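La-related protein 7 homolog (Schizosaccharomyces pombe, PDB 6TZN) binds the telomerase RNA ter1 and promotes its assembly with the catalytic subunit trt1. Local coordinates at residues A[58-63]-A[113-118]; A[37-42]-A[73-78]; A[32-37]-A[87-92]. All coordinates share one frame; numbering follows the deposited sequence.

Contact 1 (A[58-63]-A[113-118]). With NO3 (nitrate ion), chain B.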
# COMPACT_ATOMS: atom_id res chain seq x y z
N GLU A 58 -6.30 -4.90 4.98
CA GLU A 58 -5.74 -4.81 3.64
C GLU A 58 -6.34 -3.60 2.93
O GLU A 58 -7.45 -3.16 3.24
CB GLU A 58 -6.03 -6.08 2.81
CG GLU A 58 -5.44 -7.34 3.41
CD GLU A 58 -5.72 -8.58 2.58
OE1 GLU A 58 -6.38 -8.46 1.52
OE2 GLU A 58 -5.29 -9.68 2.99
N ALA A 59 -5.58 -3.07 1.97
CA ALA A 59 -6.07 -2.02 1.08
C ALA A 59 -5.55 -2.31 -0.32
O ALA A 59 -4.54 -2.99 -0.50
CB ALA A 59 -5.59 -0.64 1.54
N ILE A 60 -6.23 -1.76 -1.32
CA ILE A 60 -5.74 -1.79 -2.69
C ILE A 60 -5.41 -0.36 -3.10
O ILE A 60 -6.26 0.53 -3.00
CB ILE A 60 -6.75 -2.41 -3.67
CG1 ILE A 60 -6.99 -3.88 -3.31
CG2 ILE A 60 -6.25 -2.26 -5.10
CD1 ILE A 60 -7.97 -4.59 -4.22
N ILE A 61 -4.17 -0.14 -3.53
CA ILE A 61 -3.70 1.18 -3.95
C ILE A 61 -3.66 1.22 -5.47
O ILE A 61 -3.05 0.36 -6.11
CB ILE A 61 -2.30 1.48 -3.38
CG1 ILE A 61 -2.19 1.06 -1.90
CG2 ILE A 61 -1.96 2.96 -3.58
CD1 ILE A 61 -3.20 1.72 -0.98
N ARG A 62 -4.31 2.23 -6.05
CA ARG A 62 -4.19 2.53 -7.48
C ARG A 62 -3.17 3.65 -7.60
O ARG A 62 -3.45 4.81 -7.27
CB ARG A 62 -5.55 2.94 -8.06
CG ARG A 62 -5.61 3.04 -9.60
CD ARG A 62 -5.01 4.35 -10.12
NE ARG A 62 -5.64 4.77 -11.36
CZ ARG A 62 -5.04 5.42 -12.35
NH1 ARG A 62 -3.74 5.70 -12.30
NH2 ARG A 62 -5.75 5.78 -13.42
N TRP A 63 -1.98 3.31 -8.10
CA TRP A 63 -0.90 4.27 -8.24
C TRP A 63 -1.06 5.05 -9.53
O TRP A 63 -1.75 4.62 -10.47
CB TRP A 63 0.44 3.55 -8.22
CG TRP A 63 0.73 2.98 -6.87
CD1 TRP A 63 0.45 1.70 -6.43
CD2 TRP A 63 1.31 3.66 -5.76
NE1 TRP A 63 0.85 1.56 -5.12
CE2 TRP A 63 1.37 2.75 -4.68
CE3 TRP A 63 1.79 4.97 -5.57
CZ2 TRP A 63 1.89 3.10 -3.44
CZ3 TRP A 63 2.31 5.31 -4.34
CH2 TRP A 63 2.36 4.38 -3.28
N LYS A 113 -7.87 -7.73 -13.76
CA LYS A 113 -8.98 -7.51 -14.69
C LYS A 113 -10.27 -7.25 -13.93
O LYS A 113 -11.05 -6.35 -14.30
CB LYS A 113 -9.13 -8.71 -15.63
CG LYS A 113 -7.99 -8.86 -16.62
CD LYS A 113 -8.14 -10.14 -17.43
N ASN A 114 -10.51 -8.00 -12.86
CA ASN A 114 -11.76 -7.85 -12.11
C ASN A 114 -11.82 -6.54 -11.35
O ASN A 114 -12.91 -5.98 -11.18
CB ASN A 114 -11.97 -9.03 -11.17
CG ASN A 114 -13.43 -9.33 -10.93
OD1 ASN A 114 -14.15 -9.74 -11.85
ND2 ASN A 114 -13.89 -9.12 -9.70
N TYR A 115 -10.68 -6.03 -10.87
CA TYR A 115 -10.67 -4.71 -10.24
C TYR A 115 -11.24 -3.66 -11.18
O TYR A 115 -12.12 -2.87 -10.80
CB TYR A 115 -9.25 -4.33 -9.81
CG TYR A 115 -9.13 -2.93 -9.22
CD1 TYR A 115 -9.02 -1.81 -10.03
CD2 TYR A 115 -9.11 -2.75 -7.84
CE1 TYR A 115 -8.91 -0.54 -9.49
CE2 TYR A 115 -8.99 -1.49 -7.29
CZ TYR A 115 -8.89 -0.39 -8.11
OH TYR A 115 -8.77 0.87 -7.57
N TRP A 116 -10.73 -3.63 -12.41
CA TRP A 116 -11.18 -2.62 -13.36
C TRP A 116 -12.60 -2.90 -13.84
O TRP A 116 -13.36 -1.95 -14.07
CB TRP A 116 -10.17 -2.52 -14.51
CG TRP A 116 -8.85 -1.97 -14.04
CD1 TRP A 116 -7.69 -2.67 -13.83
CD2 TRP A 116 -8.57 -0.61 -13.69
NE1 TRP A 116 -6.71 -1.82 -13.37
CE2 TRP A 116 -7.22 -0.55 -13.29
CE3 TRP A 116 -9.33 0.57 -13.69
CZ2 TRP A 116 -6.61 0.64 -12.88
CZ3 TRP A 116 -8.72 1.75 -13.29
CH2 TRP A 116 -7.37 1.77 -12.88
N ARG A 117 -12.97 -4.17 -13.99
CA ARG A 117 -14.34 -4.52 -14.35
C ARG A 117 -15.32 -4.06 -13.27
O ARG A 117 -16.37 -3.49 -13.58
CB ARG A 117 -14.45 -6.02 -14.58
CG ARG A 117 -15.85 -6.52 -14.90
CD ARG A 117 -15.88 -8.05 -14.99
NE ARG A 117 -14.94 -8.55 -15.99
CZ ARG A 117 -13.82 -9.21 -15.71
NH1 ARG A 117 -13.50 -9.46 -14.44
NH2 ARG A 117 -13.03 -9.63 -16.68
N MET A 118 -14.99 -4.31 -12.00
CA MET A 118 -15.88 -3.90 -10.91
C MET A 118 -15.92 -2.39 -10.76
O MET A 118 -16.97 -1.83 -10.42
CB MET A 118 -15.46 -4.57 -9.60
CG MET A 118 -15.77 -6.05 -9.54
SD MET A 118 -17.54 -6.40 -9.61
CE MET A 118 -17.79 -6.81 -11.34
N NO3 B . -9.15 5.24 -11.84
O1 NO3 B . -8.51 4.54 -11.02
O2 NO3 B . -10.29 5.66 -11.54
O3 NO3 B . -8.68 5.51 -12.98
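Strand 58-63 and helix 113-118 cross nearly at a right angle (82°), their axes 12.1 Å apart, with Ile60 and Tyr115 as the nearest pair of CA atoms; at that spacing side chains alone bridge the gap. Alternation along the strand sends Ile60 and Arg62 toward the helix and Ile61 away from it. Ile60 makes the apolar part. Its CG2 branch, anti to the backbone N, meets Tyr115 CE2 at 3.6 Å, the two side chains running alongside with their ends pointing opposite ways. Farther out, Tyr115 OH lies 3.9 Å from Arg62 CB, a van der Waals approach to an aliphatic carbon; the hydroxyl has its polar partner in Asp51 on the adjacent strand 47-51.

Arg62 meets Trp116 at about a right angle, the guanidinium and indole planes 72° apart. NE sits at the edge of the indole, near its plane and 3.8 Å from CH2, which is not the geometry of a cation-pi stack. A bend at chi2 (-80°) directs the guanidinium past this edge. NH1 donates to Trp63 O at 2.9 Å, while a nitrate ion is held in a bidentate grip, NE to O1 and NH2 to O3. A leucine in place of Arg62 would probably leave Trp63 O without this donor and the nitrate without both of its arginine bonds.

The helix lies against the sheet face of an RRM fold, the C-terminal helix that marks the xRRM class, and Phe8 stacks on Trp116. The nitrate probably came from the crystallisation liquor. Held by two N-H groups, with Trp116 CH2 3.5 Å from its O1, it marks a place where an anion can sit in the crystal, consistent with, though not proof of, a site for an RNA phosphate.

Contact 2 (A[37-42]-A[73-78])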
# COMPACT_ATOMS: atom_id res chain seq x y z
N SER A 37 9.29 7.65 0.25
CA SER A 37 10.37 8.63 0.23
C SER A 37 11.70 8.04 0.70
O SER A 37 12.75 8.55 0.30
CB SER A 37 10.00 9.86 1.06
OG SER A 37 10.01 9.58 2.44
N ARG A 38 11.68 6.99 1.52
CA ARG A 38 12.91 6.29 1.88
C ARG A 38 13.41 5.38 0.77
O ARG A 38 14.59 5.01 0.77
CB ARG A 38 12.72 5.46 3.15
CG ARG A 38 13.02 6.19 4.44
CD ARG A 38 11.82 6.94 4.93
NE ARG A 38 12.19 7.94 5.91
CZ ARG A 38 11.50 9.05 6.14
NH1 ARG A 38 10.38 9.27 5.45
NH2 ARG A 38 11.93 9.92 7.04
N GLN A 39 12.55 5.01 -0.18
CA GLN A 39 12.93 4.13 -1.28
C GLN A 39 13.52 4.90 -2.45
O GLN A 39 14.45 4.42 -3.10
CB GLN A 39 11.70 3.33 -1.74
CG GLN A 39 12.02 2.18 -2.67
CD GLN A 39 12.88 1.11 -2.00
OE1 GLN A 39 12.95 1.03 -0.77
NE2 GLN A 39 13.52 0.29 -2.81
N THR A 40 13.02 6.11 -2.71
CA THR A 40 13.55 6.92 -3.79
C THR A 40 13.17 8.38 -3.54
O THR A 40 12.12 8.68 -2.97
CB THR A 40 13.02 6.46 -5.16
OG1 THR A 40 13.64 7.24 -6.19
CG2 THR A 40 11.51 6.64 -5.24
N GLN A 41 14.06 9.27 -3.97
CA GLN A 41 13.79 10.69 -4.01
C GLN A 41 13.59 11.19 -5.43
O GLN A 41 13.43 12.40 -5.64
CB GLN A 41 14.91 11.48 -3.32
CG GLN A 41 14.84 11.46 -1.80
CD GLN A 41 13.58 12.11 -1.27
OE1 GLN A 41 12.78 11.49 -0.57
NE2 GLN A 41 13.39 13.38 -1.61
N ASN A 42 13.61 10.29 -6.42
CA ASN A 42 13.52 10.69 -7.82
C ASN A 42 12.09 11.03 -8.22
O ASN A 42 11.87 11.98 -8.98
CB ASN A 42 14.08 9.58 -8.71
N ILE A 73 6.27 -1.68 -4.17
CA ILE A 73 6.61 -3.08 -3.93
C ILE A 73 8.03 -3.21 -3.40
O ILE A 73 8.29 -3.92 -2.42
CB ILE A 73 6.41 -3.92 -5.21
CG1 ILE A 73 4.96 -3.85 -5.68
CG2 ILE A 73 6.85 -5.36 -4.97
CD1 ILE A 73 3.97 -4.26 -4.64
N ASN A 74 8.98 -2.51 -4.04
CA ASN A 74 10.37 -2.60 -3.62
C ASN A 74 10.55 -2.05 -2.21
O ASN A 74 11.33 -2.60 -1.42
CB ASN A 74 11.26 -1.83 -4.60
CG ASN A 74 11.35 -2.51 -5.95
OD1 ASN A 74 11.07 -3.70 -6.08
ND2 ASN A 74 11.73 -1.74 -6.98
N ALA A 75 9.84 -0.97 -1.88
CA ALA A 75 9.99 -0.33 -0.57
C ALA A 75 9.61 -1.29 0.56
O ALA A 75 10.34 -1.42 1.54
CB ALA A 75 9.13 0.93 -0.52
N PHE A 76 8.45 -1.94 0.44
CA PHE A 76 8.04 -2.84 1.52
C PHE A 76 8.81 -4.15 1.53
O PHE A 76 8.89 -4.80 2.58
CB PHE A 76 6.53 -3.08 1.48
CG PHE A 76 5.74 -1.90 1.95
CD1 PHE A 76 5.60 -1.63 3.30
CD2 PHE A 76 5.16 -1.04 1.03
CE1 PHE A 76 4.88 -0.54 3.73
CE2 PHE A 76 4.43 0.06 1.45
CZ PHE A 76 4.29 0.31 2.81
N ARG A 77 9.38 -4.55 0.39
CA ARG A 77 10.23 -5.74 0.40
C ARG A 77 11.53 -5.48 1.14
O ARG A 77 12.04 -6.36 1.84
CB ARG A 77 10.51 -6.19 -1.03
CG ARG A 77 11.27 -7.51 -1.09
CD ARG A 77 11.73 -7.84 -2.50
NE ARG A 77 12.77 -6.93 -2.96
CZ ARG A 77 12.60 -6.02 -3.91
NH1 ARG A 77 11.43 -5.89 -4.50
NH2 ARG A 77 13.61 -5.23 -4.26
N THR A 78 12.08 -4.28 1.00
CA THR A 78 13.39 -3.99 1.57
C THR A 78 13.33 -3.31 2.94
O THR A 78 14.32 -3.37 3.67
CB THR A 78 14.25 -3.18 0.59
OG1 THR A 78 13.61 -1.93 0.30
CG2 THR A 78 14.44 -3.94 -0.71
O HOH W 1 12.68 1.06 -6.05
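Gln39, at the C-terminal end of helix 25-39, lies over helix 66-78, joining the two helices that pack on one side of the RRM sheet. The apolar stem of Gln39 packs on Ala75, CB to CB 3.7 Å, and the CA atoms of the two residues approach to 5.4 Å, a spacing that the small alanine permits. With CG anti to the backbone N and the chain bent at chi2 (64°), the amide is laid across the helix surface. Its OE1 stands 3.2 Å from Thr78 OG1 and 3.3 Å from Ala75 CA, and NE2 is 3.6 Å from Asn74 CB. The Gln39 and Asn74 amide planes are 53° apart, and one water accepts from both: from Asn74 ND2, and weakly from Gln39 NE2.

The next shell positions these groups. Gln79 NE2 gives Gln39 OE1 a weak hydrogen bond, and Arg77 NH1 donates to Asn74 OD1 at 2.7 Å (N-H...O 164°), which fixes the rotation of the Asn74 amide and keeps ND2 turned to the water. The Thr78 hydroxyl is itself committed: OG1 donates to Asn74 O at 2.9 Å, reaching it from the face of the carbonyl plane opposite to Thr78 N.

Contact 3 (A[32-37]-A[87-92])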
# COMPACT_ATOMS: atom_id res chain seq x y z
N LEU A 32 2.25 5.36 3.26
CA LEU A 32 2.80 5.05 1.94
C LEU A 32 3.79 6.13 1.50
O LEU A 32 4.86 5.81 0.99
CB LEU A 32 1.66 4.92 0.93
CG LEU A 32 0.76 3.70 1.08
CD1 LEU A 32 -0.40 3.79 0.11
CD2 LEU A 32 1.54 2.41 0.86
N SER A 33 3.45 7.40 1.69
CA SER A 33 4.35 8.48 1.29
C SER A 33 5.65 8.44 2.09
O SER A 33 6.73 8.65 1.54
CB SER A 33 3.65 9.83 1.46
OG SER A 33 2.45 9.85 0.72
N TYR A 34 5.55 8.19 3.39
CA TYR A 34 6.73 8.12 4.25
C TYR A 34 7.67 7.02 3.79
O TYR A 34 8.88 7.23 3.64
CB TYR A 34 6.26 7.90 5.69
CG TYR A 34 7.38 7.91 6.71
CD1 TYR A 34 8.14 6.77 6.95
CD2 TYR A 34 7.68 9.07 7.41
CE1 TYR A 34 9.17 6.79 7.87
CE2 TYR A 34 8.70 9.09 8.34
CZ TYR A 34 9.44 7.95 8.57
OH TYR A 34 10.45 7.98 9.49
N VAL A 35 7.12 5.82 3.56
CA VAL A 35 7.93 4.69 3.13
C VAL A 35 8.51 4.92 1.73
O VAL A 35 9.70 4.68 1.49
CB VAL A 35 7.08 3.40 3.22
CG1 VAL A 35 7.79 2.22 2.59
CG2 VAL A 35 6.73 3.10 4.67
N PHE A 36 7.68 5.41 0.81
CA PHE A 36 8.10 5.68 -0.56
C PHE A 36 9.30 6.61 -0.58
O PHE A 36 10.25 6.38 -1.34
CB PHE A 36 6.91 6.33 -1.30
CG PHE A 36 6.99 6.30 -2.81
CD1 PHE A 36 7.80 7.20 -3.49
CD2 PHE A 36 6.21 5.42 -3.54
CE1 PHE A 36 7.84 7.20 -4.88
CE2 PHE A 36 6.25 5.42 -4.92
CZ PHE A 36 7.07 6.30 -5.59
N SER A 37 9.29 7.65 0.25
CA SER A 37 10.37 8.63 0.23
C SER A 37 11.70 8.04 0.70
O SER A 37 12.75 8.55 0.30
CB SER A 37 10.00 9.86 1.06
OG SER A 37 10.01 9.58 2.44
N ASP A 87 -2.88 5.17 14.00
CA ASP A 87 -2.42 6.42 13.40
C ASP A 87 -0.91 6.46 13.21
O ASP A 87 -0.34 7.53 13.02
CB ASP A 87 -2.93 7.65 14.16
CG ASP A 87 -2.58 7.63 15.64
OD1 ASP A 87 -1.74 6.82 16.07
OD2 ASP A 87 -3.17 8.44 16.40
N ASP A 88 -0.27 5.30 13.25
CA ASP A 88 1.18 5.21 13.09
C ASP A 88 1.55 5.35 11.61
O ASP A 88 1.12 4.55 10.78
CB ASP A 88 1.63 3.85 13.63
CG ASP A 88 3.13 3.67 13.63
OD1 ASP A 88 3.88 4.64 13.41
OD2 ASP A 88 3.54 2.52 13.87
N ILE A 89 2.35 6.37 11.30
CA ILE A 89 2.81 6.64 9.94
C ILE A 89 4.18 6.03 9.65
O ILE A 89 4.42 5.51 8.56
CB ILE A 89 2.83 8.17 9.70
CG1 ILE A 89 1.42 8.75 9.75
CG2 ILE A 89 3.55 8.50 8.38
CD1 ILE A 89 1.42 10.26 9.83
N ARG A 90 5.12 6.10 10.60
CA ARG A 90 6.47 5.64 10.29
C ARG A 90 6.64 4.14 10.48
O ARG A 90 7.51 3.54 9.84
CB ARG A 90 7.52 6.47 11.03
CG ARG A 90 7.66 6.20 12.49
CD ARG A 90 8.51 7.31 13.15
NE ARG A 90 7.66 8.36 13.69
CZ ARG A 90 8.09 9.39 14.41
NH1 ARG A 90 9.38 9.54 14.67
NH2 ARG A 90 7.21 10.28 14.88
N ALA A 91 5.80 3.52 11.30
CA ALA A 91 5.65 2.06 11.32
C ALA A 91 6.97 1.33 11.59
O ALA A 91 7.32 0.36 10.91
CB ALA A 91 4.97 1.57 10.03
N HIS A 92 7.69 1.77 12.61
CA HIS A 92 8.90 1.05 12.99
C HIS A 92 8.54 -0.26 13.69
O HIS A 92 7.70 -0.28 14.59
CB HIS A 92 9.75 1.90 13.93
CG HIS A 92 10.37 3.08 13.27
ND1 HIS A 92 11.04 4.06 13.98
CD2 HIS A 92 10.39 3.47 11.98
CE1 HIS A 92 11.47 4.98 13.14
NE2 HIS A 92 11.09 4.65 11.92
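The ring of Tyr34 and the CB of Arg90 make the main contact, a CH-pi interaction. Arg90 CB lies over one face of the phenol, 3.8 Å from the ring centroid and 26° off the ring normal, displaced toward the rim so that its nearest ring atom is CZ at 3.5 Å. Tyr34 CG is anti to the backbone N (chi1 -176°), which swings the ring out from helix 32-37 to meet the loop. The guanidinium of Arg90 takes little part: the chain bends at chi3 and the guanidinium turns off from the helix. Arg38 makes a cation-pi contact with the same Tyr34 ring.

Apolar packing adds one further point. Ile89 CG2 touches Tyr34 CB at 3.9 Å, at the base of the ring, and Ile89 also packs on Ser30 one turn earlier in helix 25-39.

In the RRM fold the segment 87-92 belongs to the connection between the second helix, 66-78, and the last strand of the sheet, 103-106; here that connection is long and folds back on the first helix.

The polar bonds lie within the loop and within the helix, some of them to residues beyond the two segments. In the loop, Asp88 OD1 accepts from Ala91 N at 3.1 Å in an Asx motif, met from above the carboxylate plane, while OD2 takes Asn84 N; Arg81 NH1 holds Arg90 O. On the helix, Ser37 OG donates to Tyr34 O, which also accepts from Arg38 NH1. Ile89 O is buried here without a polar partner.

Within the loop, the Arg90 CG methylene lies over the centre of the His92 ring, 3.8 Å above its plane, and His92 NE2 approaches Tyr34 OH only to 4.2 Å.

Contacts 2 and 3 share helix 25-39 and Ser37, and their centres are about 11 Å apart; Ala75 CB of contact 2 packs on Val35 CG1 of contact 3 at 3.6 Å. Contact 1 lies on the other side of the chain's centre, its own centre about 21 Å from that of contact 2 and 22 Å from that of contact 3. The nitrate is bound in contact 1, by Arg62. Strand 58-63 is the bridge: one side of it serves contact 1, while Ile61 CD1 reaches Leu32 CD1 of helix 32-37 at 3.7 Å and Trp63 CZ3 meets Phe36 CD2. The sheet thus carries the C-terminal helix on one face and the two other helices on the opposite one.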